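PDB 4AUR: LEOA from Escherichia coli, which is a bacterial dynamin from an enterotoxigenic strain and probably binds and hydrolyses GTP. Local coordinates for residues T235-F238 and T239-E242; H308-S311 and N312-K315. One frame throughout, in Å; residues are numbered along the deposited sequence.

Interaction 1. Residues T235-F238 and T239-E242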
ATOM      1  N   THR A 235      18.570  50.453  32.494  1.00 66.87           N
ATOM      2  CA  THR A 235      19.462  51.438  31.881  1.00 67.07           C
ATOM      3  C   THR A 235      20.910  51.206  32.310  1.00 66.28           C
ATOM      4  O   THR A 235      21.837  51.311  31.498  1.00 70.78           O
ATOM      5  CB  THR A 235      19.058  52.868  32.267  1.00 68.20           C
ATOM      6  OG1 THR A 235      17.657  53.056  32.020  1.00 65.12           O
ATOM      7  CG2 THR A 235      19.868  53.890  31.478  1.00 68.18           C
ATOM      8  N   TYR A 236      21.089  50.875  33.586  1.00 62.20           N
ATOM      9  CA  TYR A 236      22.394  50.518  34.120  1.00 64.48           C
ATOM     10  C   TYR A 236      22.847  49.118  33.701  1.00 63.40           C
ATOM     11  O   TYR A 236      23.963  48.955  33.208  1.00 65.58           O
ATOM     12  CB  TYR A 236      22.393  50.655  35.650  1.00 68.47           C
ATOM     13  CG  TYR A 236      23.492  49.890  36.381  1.00 69.09           C
ATOM     14  CD1 TYR A 236      24.838  50.247  36.260  1.00 68.70           C
ATOM     15  CD2 TYR A 236      23.174  48.827  37.215  1.00 69.12           C
ATOM     16  CE1 TYR A 236      25.829  49.550  36.939  1.00 67.51           C
ATOM     17  CE2 TYR A 236      24.151  48.129  37.900  1.00 68.51           C
ATOM     18  CZ  TYR A 236      25.474  48.491  37.761  1.00 68.23           C
ATOM     19  OH  TYR A 236      26.420  47.778  38.455  1.00 66.86           O
ATOM     20  N   TRP A 237      21.995  48.110  33.888  1.00 62.11           N
ATOM     21  CA  TRP A 237      22.401  46.714  33.638  1.00 57.38           C
ATOM     22  C   TRP A 237      22.712  46.397  32.154  1.00 58.31           C
ATOM     23  O   TRP A 237      23.522  45.503  31.853  1.00 52.33           O
ATOM     24  CB  TRP A 237      21.369  45.736  34.190  1.00 52.77           C
ATOM     25  CG  TRP A 237      21.431  45.502  35.697  1.00 53.25           C
ATOM     26  CD1 TRP A 237      20.501  45.875  36.620  1.00 51.95           C
ATOM     27  CD2 TRP A 237      22.462  44.816  36.435  1.00 52.29           C
ATOM     28  NE1 TRP A 237      20.877  45.468  37.878  1.00 51.46           N
ATOM     29  CE2 TRP A 237      22.077  44.819  37.794  1.00 51.55           C
ATOM     30  CE3 TRP A 237      23.674  44.214  36.083  1.00 54.35           C
ATOM     31  CZ2 TRP A 237      22.861  44.249  38.801  1.00 55.12           C
ATOM     32  CZ3 TRP A 237      24.454  43.642  37.089  1.00 54.62           C
ATOM     33  CH2 TRP A 237      24.042  43.664  38.430  1.00 53.15           C
ATOM     34  N   PHE A 238      22.102  47.133  31.230  1.00 56.80           N
ATOM     35  CA  PHE A 238      22.445  46.962  29.816  1.00 62.17           C
ATOM     36  C   PHE A 238      23.867  47.423  29.518  1.00 66.44           C
ATOM     37  O   PHE A 238      24.496  46.926  28.579  1.00 65.85           O
ATOM     38  CB  PHE A 238      21.450  47.674  28.890  1.00 60.75           C
ATOM     39  CG  PHE A 238      20.055  47.097  28.929  1.00 59.90           C
ATOM     40  CD1 PHE A 238      19.830  45.772  29.276  1.00 58.47           C
ATOM     41  CD2 PHE A 238      18.964  47.884  28.596  1.00 58.81           C
ATOM     42  CE1 PHE A 238      18.548  45.258  29.311  1.00 60.66           C
ATOM     43  CE2 PHE A 238      17.683  47.368  28.616  1.00 58.42           C
ATOM     44  CZ  PHE A 238      17.472  46.056  28.977  1.00 57.75           C
ATOM     45  N   THR A 239      24.380  48.348  30.326  1.00 69.34           N
ATOM     46  CA  THR A 239      25.759  48.787  30.175  1.00 69.94           C
ATOM     47  C   THR A 239      26.710  47.640  30.460  1.00 68.09           C
ATOM     48  O   THR A 239      27.824  47.653  29.949  1.00 72.63           O
ATOM     49  CB  THR A 239      26.129  49.970  31.099  1.00 73.61           C
ATOM     50  OG1 THR A 239      26.259  49.513  32.452  1.00 74.86           O
ATOM     51  CG2 THR A 239      25.081  51.103  31.010  1.00 77.68           C
ATOM     52  N   LYS A 240      26.274  46.655  31.254  1.00 67.46           N
ATOM     53  CA  LYS A 240      27.118  45.493  31.621  1.00 69.58           C
ATOM     54  C   LYS A 240      26.567  44.149  31.109  1.00 67.32           C
ATOM     55  O   LYS A 240      26.452  43.190  31.880  1.00 60.27           O
ATOM     56  CB  LYS A 240      27.302  45.452  33.142  1.00 70.00           C
ATOM     57  CG  LYS A 240      27.703  46.796  33.743  1.00 71.00           C
ATOM     58  CD  LYS A 240      28.550  46.642  35.000  1.00 71.78           C
ATOM     59  CE  LYS A 240      27.766  45.956  36.106  1.00 73.95           C
ATOM     60  NZ  LYS A 240      28.535  45.822  37.375  1.00 74.29           N
ATOM     61  N   PRO A 241      26.290  44.064  29.788  1.00 70.26           N
ATOM     62  CA  PRO A 241      25.371  43.079  29.204  1.00 73.10           C
ATOM     63  C   PRO A 241      25.659  41.632  29.543  1.00 69.80           C
ATOM     64  O   PRO A 241      24.728  40.841  29.617  1.00 80.29           O
ATOM     65  CB  PRO A 241      25.523  43.296  27.685  1.00 76.29           C
ATOM     66  CG  PRO A 241      26.874  43.906  27.522  1.00 74.93           C
ATOM     67  CD  PRO A 241      27.032  44.785  28.734  1.00 72.29           C
ATOM     68  N   GLU A 242      26.928  41.288  29.729  1.00 68.25           N
ATOM     69  CA  GLU A 242      27.327  39.899  29.956  1.00 67.49           C
ATOM     70  C   GLU A 242      27.428  39.582  31.438  1.00 65.88           C
ATOM     71  O   GLU A 242      27.469  38.420  31.835  1.00 62.68           O
ATOM     72  CB  GLU A 242      28.655  39.607  29.247  1.00 69.81           C
ATOM     73  CG  GLU A 242      28.886  38.138  28.907  1.00 66.34           C
ATOM     74  CD  GLU A 242      27.936  37.604  27.853  1.00 67.36           C
ATOM     75  OE1 GLU A 242      27.740  38.262  26.799  1.00 64.29           O
ATOM     76  OE2 GLU A 242      27.380  36.509  28.086  1.00 73.67           O
TER
HETATM   77  O   HOH W   1      27.125  45.413  39.622  1.00 38.97           O
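The carbonyl oxygen Tyr236 O accepts a hydrogen bond of 3.0 Å from the amide Thr239 N. This bond is bent, 135° at the hydrogen. A chi1 of 74° sets Thr239 OG1 between its own backbone N and carbonyl carbon and turns it towards Tyr236 O as well, but the modelled separation of 2.5 Å is too short to be taken literally, and this second bond is doubtful. One residue on, Lys240 N bonds to Trp237 O at 3.0 Å and closes a type I beta turn from Trp237 to Lys240, the link between helix 234-237 and helix 241-248, with Lys240 at the N-cap position of the second.

The lysine chain bends at chi3 (-64°) and brings CE to 3.8 Å from Tyr236 CZ. A water bridges the two side-chain ends, lying 2.7 Å from Tyr236 OH, in the plane of the ring, and accepting a bond of 2.7 Å from Lys240 NZ. Beside it, Tyr236 CE2 lies 3.9 Å above the plane of the Trp237 ring, over its centre; Trp237 NE1 bonds to Pro229 O. The chemistry implies a turn closed by two bent backbone bonds, with the lysine ammonium linked to the tyrosine hydroxyl by a bridging water.

Interaction 2. Residues H308-S311 and N312-K315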
ATOM      1  N   HIS A 308       1.911 -14.066 -17.078  1.00 36.74           N
ATOM      2  CA  HIS A 308       3.136 -14.607 -17.640  1.00 38.14           C
ATOM      3  C   HIS A 308       3.360 -16.018 -17.127  1.00 32.59           C
ATOM      4  O   HIS A 308       3.653 -16.913 -17.896  1.00 31.75           O
ATOM      5  CB  HIS A 308       4.332 -13.669 -17.382  1.00 45.32           C
ATOM      6  CG  HIS A 308       4.214 -12.358 -18.115  1.00 55.07           C
ATOM      7  ND1 HIS A 308       4.260 -12.268 -19.494  1.00 58.22           N
ATOM      8  CD2 HIS A 308       3.989 -11.098 -17.666  1.00 57.64           C
ATOM      9  CE1 HIS A 308       4.090 -11.008 -19.858  1.00 59.23           C
ATOM     10  NE2 HIS A 308       3.919 -10.280 -18.769  1.00 58.56           N
ATOM     11  N   ARG A 309       3.157 -16.218 -15.836  1.00 29.94           N
ATOM     12  CA  ARG A 309       3.120 -17.545 -15.256  1.00 28.42           C
ATOM     13  C   ARG A 309       2.178 -18.503 -15.991  1.00 28.33           C
ATOM     14  O   ARG A 309       2.493 -19.665 -16.146  1.00 30.89           O
ATOM     15  CB  ARG A 309       2.726 -17.448 -13.796  1.00 29.25           C
ATOM     16  CG  ARG A 309       2.518 -18.775 -13.099  1.00 32.22           C
ATOM     17  CD  ARG A 309       2.377 -18.562 -11.607  1.00 34.11           C
ATOM     18  NE  ARG A 309       2.204 -19.825 -10.892  1.00 37.59           N
ATOM     19  CZ  ARG A 309       2.501 -20.016  -9.599  1.00 40.28           C
ATOM     20  NH1 ARG A 309       2.998 -19.022  -8.853  1.00 39.27           N
ATOM     21  NH2 ARG A 309       2.294 -21.213  -9.039  1.00 40.02           N
ATOM     22  N   PHE A 310       1.028 -18.040 -16.451  1.00 27.82           N
ATOM     23  CA  PHE A 310       0.099 -18.936 -17.137  1.00 26.71           C
ATOM     24  C   PHE A 310       0.606 -19.314 -18.517  1.00 26.53           C
ATOM     25  O   PHE A 310       0.325 -20.390 -18.997  1.00 25.72           O
ATOM     26  CB  PHE A 310      -1.299 -18.317 -17.279  1.00 25.54           C
ATOM     27  CG  PHE A 310      -1.983 -17.996 -15.972  1.00 25.28           C
ATOM     28  CD1 PHE A 310      -1.656 -18.651 -14.793  1.00 25.10           C
ATOM     29  CD2 PHE A 310      -2.981 -17.035 -15.931  1.00 24.68           C
ATOM     30  CE1 PHE A 310      -2.307 -18.341 -13.617  1.00 24.43           C
ATOM     31  CE2 PHE A 310      -3.631 -16.734 -14.752  1.00 23.55           C
ATOM     32  CZ  PHE A 310      -3.305 -17.397 -13.605  1.00 23.81           C
ATOM     33  N   SER A 311       1.339 -18.427 -19.170  1.00 28.02           N
ATOM     34  CA  SER A 311       1.825 -18.707 -20.519  1.00 28.68           C
ATOM     35  C   SER A 311       3.040 -19.608 -20.446  1.00 28.54           C
ATOM     36  O   SER A 311       3.246 -20.434 -21.322  1.00 28.81           O
ATOM     37  CB  SER A 311       2.124 -17.414 -21.264  1.00 30.61           C
ATOM     38  OG  SER A 311       0.983 -16.553 -21.189  1.00 33.22           O
ATOM     39  N   ASN A 312       3.814 -19.491 -19.376  1.00 29.19           N
ATOM     40  CA  ASN A 312       4.862 -20.471 -19.108  1.00 32.46           C
ATOM     41  C   ASN A 312       4.367 -21.876 -18.867  1.00 29.23           C
ATOM     42  O   ASN A 312       4.924 -22.805 -19.393  1.00 28.62           O
ATOM     43  CB  ASN A 312       5.675 -20.053 -17.894  1.00 35.98           C
ATOM     44  CG  ASN A 312       6.579 -18.895 -18.201  1.00 40.99           C
ATOM     45  OD1 ASN A 312       6.827 -18.584 -19.390  1.00 43.13           O
ATOM     46  ND2 ASN A 312       7.080 -18.233 -17.147  1.00 43.30           N
ATOM     47  N   ASP A 313       3.353 -22.003 -18.018  1.00 28.53           N
ATOM     48  CA  ASP A 313       2.671 -23.268 -17.735  1.00 27.41           C
ATOM     49  C   ASP A 313       2.204 -23.950 -18.978  1.00 26.36           C
ATOM     50  O   ASP A 313       2.344 -25.152 -19.133  1.00 26.34           O
ATOM     51  CB  ASP A 313       1.432 -23.019 -16.898  1.00 26.56           C
ATOM     52  CG  ASP A 313       1.759 -22.651 -15.490  1.00 27.04           C
ATOM     53  OD1 ASP A 313       2.963 -22.742 -15.141  1.00 26.85           O
ATOM     54  OD2 ASP A 313       0.823 -22.275 -14.747  1.00 25.20           O
ATOM     55  N   ILE A 314       1.621 -23.165 -19.859  1.00 25.18           N
ATOM     56  CA  ILE A 314       1.153 -23.670 -21.119  1.00 24.42           C
ATOM     57  C   ILE A 314       2.305 -24.152 -21.978  1.00 22.85           C
ATOM     58  O   ILE A 314       2.201 -25.147 -22.606  1.00 23.12           O
ATOM     59  CB  ILE A 314       0.324 -22.586 -21.811  1.00 24.36           C
ATOM     60  CG1 ILE A 314      -0.984 -22.449 -21.055  1.00 23.14           C
ATOM     61  CG2 ILE A 314       0.057 -22.918 -23.275  1.00 24.71           C
ATOM     62  CD1 ILE A 314      -1.773 -21.252 -21.486  1.00 24.21           C
ATOM     63  N   LYS A 315       3.411 -23.447 -21.962  1.00 24.03           N
ATOM     64  CA  LYS A 315       4.591 -23.816 -22.708  1.00 24.76           C
ATOM     65  C   LYS A 315       5.121 -25.139 -22.229  1.00 26.24           C
ATOM     66  O   LYS A 315       5.406 -26.035 -23.032  1.00 26.56           O
ATOM     67  CB  LYS A 315       5.659 -22.748 -22.527  1.00 26.93           C
ATOM     68  CG  LYS A 315       6.722 -22.750 -23.607  1.00 30.09           C
ATOM     69  CD  LYS A 315       7.983 -22.056 -23.117  1.00 31.53           C
ATOM     70  CE  LYS A 315       9.057 -22.025 -24.196  1.00 35.10           C
ATOM     71  NZ  LYS A 315      10.264 -21.250 -23.758  1.00 36.56           N
TER
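Four consecutive i to i+4 backbone hydrogen bonds join His308-Ser311 to Asn312-Lys315, the repeat that defines an alpha-helix, here within the long helix 275-343. The bond from Asn312 N to His308 O measures 3.0 Å. That from Asp313 N to Arg309 O is 3.1 Å, and both are nearly straight at the hydrogen. The next two, Ile314 N to Phe310 O and Lys315 N to Ser311 O, are somewhat more bent. Ser311 OG adds a side-chain bond to Met307 O, one turn back.

Arg309 and Asp313 stand one turn apart, yet they do not pair directly: Arg309 NE lies 4.8 Å from Asp313 OD2. The guanidinium instead makes a salt bridge through NE to Asp395 on helix 368-408. Asp395 also comes close to the Asp313 carboxylate, so the arginine probably offsets part of the mutual repulsion of the two acids. The arginine's CG lies 4.2 Å from Asp313 OD2.

Packing takes over on the buried side. Phe310 rests on Ile396 and Gln399 of helix 368-408 and on Val539 of helix 530-544, while Ile314 meets Ile532 and Glu536 of the latter. Phe310 and Ile314, one turn apart, thus form a nonpolar strip that packs against two other helices of the elongated helical region. Within the turn, Ile314 directs CG1 towards the carbonyl one turn back, Phe310 O, its chi1 of -71° placing that branch beside its own backbone N. The Phe310 ring also meets the acid of the next turn: Asp313 OD2 lies at the ring's edge, near its plane, 4.4 Å from Phe310 CD1.

In the fold
Interaction 1 and interaction 2 both belong to the dynamin-like helical part of the sequence, but at distant places in a very elongated chain. Their centres are about 86 Å apart, their nearest atoms about 70 Å, and they fall on opposite sides of the chain's centre, so no direct contact joins them. The centre of interaction 1 lies about 61 Å from the centre of the chain, at the end of the molecule that carries the six-stranded sheet and the probable P-loop with Lys66 and Thr67. The centre of interaction 2 lies about 28 Å from the chain's centre, along the helical stalk. Helices 241-248 and 250-273 lead along the chain from interaction 1 to helix 275-343, which carries interaction 2.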